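Long-range contact in peptidoglycan-N-acetylglucosamine deacetylase BC_1960 (Bacillus cereus, PDB 4L1G), which removes the N-acetyl group from N-acetylglucosamine residues of peptidoglycan, with zinc as cofactor, and also acts on soluble chitin substrates: residues F56-G68 and L180-S194. Sequence-based numbering, arbitrary orientation.
Sequences FSWVEKYAYAFSG and LKWATEQNFMIVQWS
Over one face of the Tyr-64 ring sits Leu-180 CD2, a CH-pi contact 3.9 Å from the ring centroid, while Ile-190 CG2 and the Gln-192 amide meet the same ring at its edge. Lys-181 N lies over a face of the Tyr-62 ring, whose hydroxyl bonds to Glu-177. Trp-193 O lies at the edge of the Phe-66 ring, whose CD2 is 3.6 Å from Gln-192 CB. Leu-180 also closes on helix 55-61: its CG packs 3.7 Å from Tyr-62 CB, and its CD2 touches Trp-58. With CG anti to the backbone N (chi1 -173°), Tyr-64 sends its OH to Gln-192 NE2, 2.9 Å away, in the amide plane. Beneath these groups strand 64-65 pairs in parallel with 189-191, the middle strand between 64-65 and 167-168: Ile-190 N gives to Ala-63 O (3.0 Å), Ala-65 N to Ile-190 O, and Gln-192 N to Ala-65 O (2.9 Å). On the other face Ala-65 CB meets Met-189 CE. Thr-184 OG1 donates to Leu-180 O and accepts a longer bond from Ala-63 N, the turn residue ahead of strand 64-65. The contact thus joins the N-terminal helix and strand to the NodB-homology domain; Trp-193 lies near Asp-80, the predicted proton acceptor. Three backbone bonds set the strand register, and the tyrosine-glutamine bond, with a weak one from NE2 to Gly-173 O, should restrain the amide's rotation.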
# COMPACT_ATOMS: atom_id res chain seq x y z
N PHE A 56 0.13 -13.19 -14.25
CA PHE A 56 1.20 -12.75 -15.13
C PHE A 56 0.68 -12.03 -16.37
O PHE A 56 1.07 -10.90 -16.64
CB PHE A 56 2.10 -13.92 -15.53
CG PHE A 56 3.18 -14.22 -14.53
CD1 PHE A 56 4.49 -13.85 -14.77
CD2 PHE A 56 2.88 -14.87 -13.34
CE1 PHE A 56 5.48 -14.12 -13.85
CE2 PHE A 56 3.86 -15.14 -12.41
CZ PHE A 56 5.17 -14.77 -12.67
N SER A 57 -0.23 -12.68 -17.10
CA SER A 57 -0.77 -12.08 -18.32
C SER A 57 -1.61 -10.84 -18.03
O SER A 57 -1.85 -10.02 -18.92
CB SER A 57 -1.56 -13.11 -19.13
OG SER A 57 -2.52 -13.76 -18.33
N TRP A 58 -2.05 -10.69 -16.78
CA TRP A 58 -2.86 -9.54 -16.39
C TRP A 58 -2.09 -8.21 -16.39
O TRP A 58 -2.70 -7.15 -16.50
CB TRP A 58 -3.52 -9.77 -15.03
CG TRP A 58 -4.62 -10.79 -15.07
CD1 TRP A 58 -5.13 -11.40 -16.17
CD2 TRP A 58 -5.33 -11.32 -13.94
NE1 TRP A 58 -6.12 -12.28 -15.81
CE2 TRP A 58 -6.26 -12.25 -14.45
CE3 TRP A 58 -5.28 -11.10 -12.57
CZ2 TRP A 58 -7.13 -12.96 -13.62
CZ3 TRP A 58 -6.14 -11.80 -11.74
CH2 TRP A 58 -7.06 -12.72 -12.27
N VAL A 59 -0.77 -8.27 -16.26
CA VAL A 59 0.03 -7.04 -16.28
C VAL A 59 0.15 -6.48 -17.69
O VAL A 59 0.48 -5.30 -17.88
CB VAL A 59 1.45 -7.24 -15.66
CG1 VAL A 59 1.37 -7.91 -14.30
CG2 VAL A 59 2.36 -8.02 -16.61
N GLU A 60 -0.13 -7.32 -18.68
CA GLU A 60 -0.08 -6.91 -20.08
C GLU A 60 -1.43 -6.41 -20.57
O GLU A 60 -1.51 -5.68 -21.56
CB GLU A 60 0.38 -8.07 -20.97
CG GLU A 60 1.80 -8.54 -20.71
CD GLU A 60 2.24 -9.63 -21.66
OE1 GLU A 60 3.46 -9.83 -21.81
OE2 GLU A 60 1.36 -10.29 -22.27
N LYS A 61 -2.49 -6.79 -19.88
CA LYS A 61 -3.85 -6.51 -20.34
C LYS A 61 -4.53 -5.40 -19.53
O LYS A 61 -5.35 -4.66 -20.06
CB LYS A 61 -4.69 -7.78 -20.32
CG LYS A 61 -6.04 -7.66 -21.01
CD LYS A 61 -6.70 -9.03 -21.17
CE LYS A 61 -8.10 -8.92 -21.75
NZ LYS A 61 -8.11 -8.32 -23.11
N TYR A 62 -4.18 -5.30 -18.25
CA TYR A 62 -4.83 -4.35 -17.36
C TYR A 62 -3.84 -3.45 -16.62
O TYR A 62 -2.63 -3.67 -16.66
CB TYR A 62 -5.70 -5.09 -16.35
CG TYR A 62 -6.67 -6.06 -16.97
CD1 TYR A 62 -7.81 -5.62 -17.62
CD2 TYR A 62 -6.45 -7.43 -16.90
CE1 TYR A 62 -8.70 -6.51 -18.19
CE2 TYR A 62 -7.33 -8.33 -17.47
CZ TYR A 62 -8.46 -7.86 -18.11
OH TYR A 62 -9.34 -8.76 -18.68
N ALA A 63 -4.37 -2.43 -15.95
CA ALA A 63 -3.56 -1.60 -15.07
C ALA A 63 -3.27 -2.38 -13.80
O ALA A 63 -4.01 -2.29 -12.82
CB ALA A 63 -4.28 -0.30 -14.75
N TYR A 64 -2.19 -3.15 -13.82
CA TYR A 64 -1.93 -4.16 -12.80
C TYR A 64 -0.44 -4.48 -12.75
O TYR A 64 0.17 -4.80 -13.77
CB TYR A 64 -2.74 -5.41 -13.15
CG TYR A 64 -2.73 -6.52 -12.12
CD1 TYR A 64 -3.36 -6.36 -10.89
CD2 TYR A 64 -2.13 -7.74 -12.40
CE1 TYR A 64 -3.36 -7.38 -9.96
CE2 TYR A 64 -2.14 -8.77 -11.48
CZ TYR A 64 -2.75 -8.58 -10.26
OH TYR A 64 -2.76 -9.61 -9.33
N ALA A 65 0.15 -4.40 -11.56
CA ALA A 65 1.58 -4.67 -11.41
C ALA A 65 1.95 -5.20 -10.02
O ALA A 65 1.22 -4.98 -9.05
CB ALA A 65 2.40 -3.43 -11.74
N PHE A 66 3.08 -5.89 -9.95
CA PHE A 66 3.59 -6.42 -8.69
C PHE A 66 4.79 -5.60 -8.22
O PHE A 66 5.06 -5.48 -7.02
CB PHE A 66 4.01 -7.88 -8.85
CG PHE A 66 2.87 -8.82 -9.06
CD1 PHE A 66 2.37 -9.06 -10.33
CD2 PHE A 66 2.28 -9.47 -7.98
CE1 PHE A 66 1.31 -9.94 -10.52
CE2 PHE A 66 1.22 -10.34 -8.16
CZ PHE A 66 0.74 -10.58 -9.44
N SER A 67 5.51 -5.03 -9.18
CA SER A 67 6.72 -4.26 -8.90
C SER A 67 6.94 -3.23 -10.01
O SER A 67 6.16 -3.15 -10.96
CB SER A 67 7.93 -5.18 -8.75
OG SER A 67 8.01 -6.12 -9.82
N GLY A 68 8.01 -2.45 -9.90
CA GLY A 68 8.23 -1.34 -10.81
C GLY A 68 9.43 -1.47 -11.72
O GLY A 68 9.99 -2.56 -11.88
N LEU A 180 -10.78 -6.67 -12.09
CA LEU A 180 -9.61 -5.95 -12.57
C LEU A 180 -9.94 -5.19 -13.85
O LEU A 180 -9.46 -4.08 -14.07
CB LEU A 180 -8.47 -6.93 -12.80
CG LEU A 180 -7.11 -6.38 -13.24
CD1 LEU A 180 -6.64 -5.27 -12.31
CD2 LEU A 180 -6.09 -7.51 -13.27
N LYS A 181 -10.78 -5.79 -14.69
CA LYS A 181 -11.21 -5.17 -15.94
C LYS A 181 -12.02 -3.90 -15.67
O LYS A 181 -11.80 -2.88 -16.31
CB LYS A 181 -12.01 -6.16 -16.77
CG LYS A 181 -12.61 -5.58 -18.05
CD LYS A 181 -13.28 -6.67 -18.87
CE LYS A 181 -14.07 -6.09 -20.03
NZ LYS A 181 -15.27 -5.31 -19.58
N TRP A 182 -12.95 -3.99 -14.72
CA TRP A 182 -13.75 -2.83 -14.33
C TRP A 182 -12.88 -1.71 -13.78
O TRP A 182 -13.06 -0.54 -14.13
CB TRP A 182 -14.81 -3.23 -13.31
CG TRP A 182 -15.67 -2.09 -12.85
CD1 TRP A 182 -16.76 -1.57 -13.49
CD2 TRP A 182 -15.51 -1.33 -11.64
NE1 TRP A 182 -17.29 -0.53 -12.76
CE2 TRP A 182 -16.54 -0.36 -11.62
CE3 TRP A 182 -14.60 -1.37 -10.58
CZ2 TRP A 182 -16.68 0.56 -10.58
CZ3 TRP A 182 -14.75 -0.46 -9.55
CH2 TRP A 182 -15.78 0.49 -9.56
N ALA A 183 -11.94 -2.06 -12.91
CA ALA A 183 -11.04 -1.08 -12.31
C ALA A 183 -10.20 -0.35 -13.35
O ALA A 183 -10.02 0.87 -13.28
CB ALA A 183 -10.14 -1.74 -11.28
N THR A 184 -9.69 -1.10 -14.32
CA THR A 184 -8.92 -0.52 -15.42
C THR A 184 -9.78 0.46 -16.22
O THR A 184 -9.34 1.56 -16.55
CB THR A 184 -8.39 -1.61 -16.37
OG1 THR A 184 -7.62 -2.56 -15.62
CG2 THR A 184 -7.51 -1.00 -17.45
N GLU A 185 -11.02 0.06 -16.51
CA GLU A 185 -11.94 0.90 -17.26
C GLU A 185 -12.30 2.16 -16.48
O GLU A 185 -12.60 3.20 -17.07
CB GLU A 185 -13.21 0.13 -17.62
CG GLU A 185 -12.99 -0.98 -18.64
CD GLU A 185 -14.21 -1.85 -18.85
OE1 GLU A 185 -14.18 -2.70 -19.76
OE2 GLU A 185 -15.20 -1.68 -18.09
N GLN A 186 -12.27 2.07 -15.16
CA GLN A 186 -12.61 3.20 -14.30
C GLN A 186 -11.39 4.04 -13.94
O GLN A 186 -11.45 4.87 -13.03
CB GLN A 186 -13.31 2.71 -13.03
CG GLN A 186 -14.67 2.09 -13.29
CD GLN A 186 -15.64 3.08 -13.89
OE1 GLN A 186 -15.68 4.25 -13.50
NE2 GLN A 186 -16.44 2.63 -14.85
N ASN A 187 -10.29 3.83 -14.66
CA ASN A 187 -9.07 4.61 -14.49
C ASN A 187 -8.38 4.40 -13.13
O ASN A 187 -7.71 5.30 -12.62
CB ASN A 187 -9.32 6.10 -14.76
CG ASN A 187 -8.07 6.84 -15.18
OD1 ASN A 187 -7.14 6.25 -15.72
ND2 ASN A 187 -8.05 8.15 -14.93
N PHE A 188 -8.57 3.22 -12.56
CA PHE A 188 -7.81 2.81 -11.38
C PHE A 188 -6.54 2.10 -11.82
O PHE A 188 -6.42 1.67 -12.97
CB PHE A 188 -8.61 1.83 -10.51
CG PHE A 188 -9.71 2.47 -9.71
CD1 PHE A 188 -9.42 3.19 -8.56
CD2 PHE A 188 -11.03 2.31 -10.08
CE1 PHE A 188 -10.43 3.76 -7.81
CE2 PHE A 188 -12.05 2.88 -9.33
CZ PHE A 188 -11.75 3.61 -8.20
N MET A 189 -5.58 1.97 -10.90
CA MET A 189 -4.49 1.03 -11.09
C MET A 189 -4.37 0.14 -9.86
O MET A 189 -4.41 0.62 -8.73
CB MET A 189 -3.16 1.72 -11.38
CG MET A 189 -2.03 0.71 -11.62
SD MET A 189 -0.49 1.39 -12.24
CE MET A 189 0.43 -0.12 -12.54
N ILE A 190 -4.23 -1.15 -10.08
CA ILE A 190 -4.10 -2.10 -8.99
C ILE A 190 -2.66 -2.55 -8.82
O ILE A 190 -2.04 -3.04 -9.77
CB ILE A 190 -5.03 -3.31 -9.19
CG1 ILE A 190 -6.49 -2.85 -9.10
CG2 ILE A 190 -4.72 -4.39 -8.16
CD1 ILE A 190 -7.48 -3.98 -9.02
N VAL A 191 -2.12 -2.36 -7.63
CA VAL A 191 -0.75 -2.77 -7.36
C VAL A 191 -0.70 -3.76 -6.20
O VAL A 191 -1.20 -3.48 -5.11
CB VAL A 191 0.17 -1.57 -7.06
CG1 VAL A 191 1.56 -2.05 -6.66
CG2 VAL A 191 0.24 -0.64 -8.26
N GLN A 192 -0.10 -4.92 -6.45
CA GLN A 192 0.11 -5.91 -5.41
C GLN A 192 1.42 -5.59 -4.70
O GLN A 192 1.63 -4.46 -4.26
CB GLN A 192 0.14 -7.32 -6.00
CG GLN A 192 -1.07 -7.68 -6.85
CD GLN A 192 -2.28 -8.08 -6.01
OE1 GLN A 192 -2.35 -7.80 -4.82
NE2 GLN A 192 -3.24 -8.76 -6.64
N TRP A 193 2.30 -6.58 -4.61
CA TRP A 193 3.60 -6.40 -3.98
C TRP A 193 4.58 -7.46 -4.45
O TRP A 193 4.18 -8.44 -5.08
CB TRP A 193 3.47 -6.42 -2.45
CG TRP A 193 2.89 -7.69 -1.90
CD1 TRP A 193 3.59 -8.80 -1.50
CD2 TRP A 193 1.51 -8.00 -1.70
NE1 TRP A 193 2.72 -9.77 -1.06
CE2 TRP A 193 1.44 -9.30 -1.17
CE3 TRP A 193 0.32 -7.30 -1.92
CZ2 TRP A 193 0.23 -9.92 -0.85
CZ3 TRP A 193 -0.89 -7.91 -1.60
CH2 TRP A 193 -0.92 -9.21 -1.07
N SER A 194 5.86 -7.27 -4.16
CA SER A 194 6.88 -8.22 -4.56
C SER A 194 7.80 -8.62 -3.41
O SER A 194 8.55 -9.58 -3.51
CB SER A 194 7.71 -7.68 -5.73
OG SER A 194 8.52 -6.59 -5.33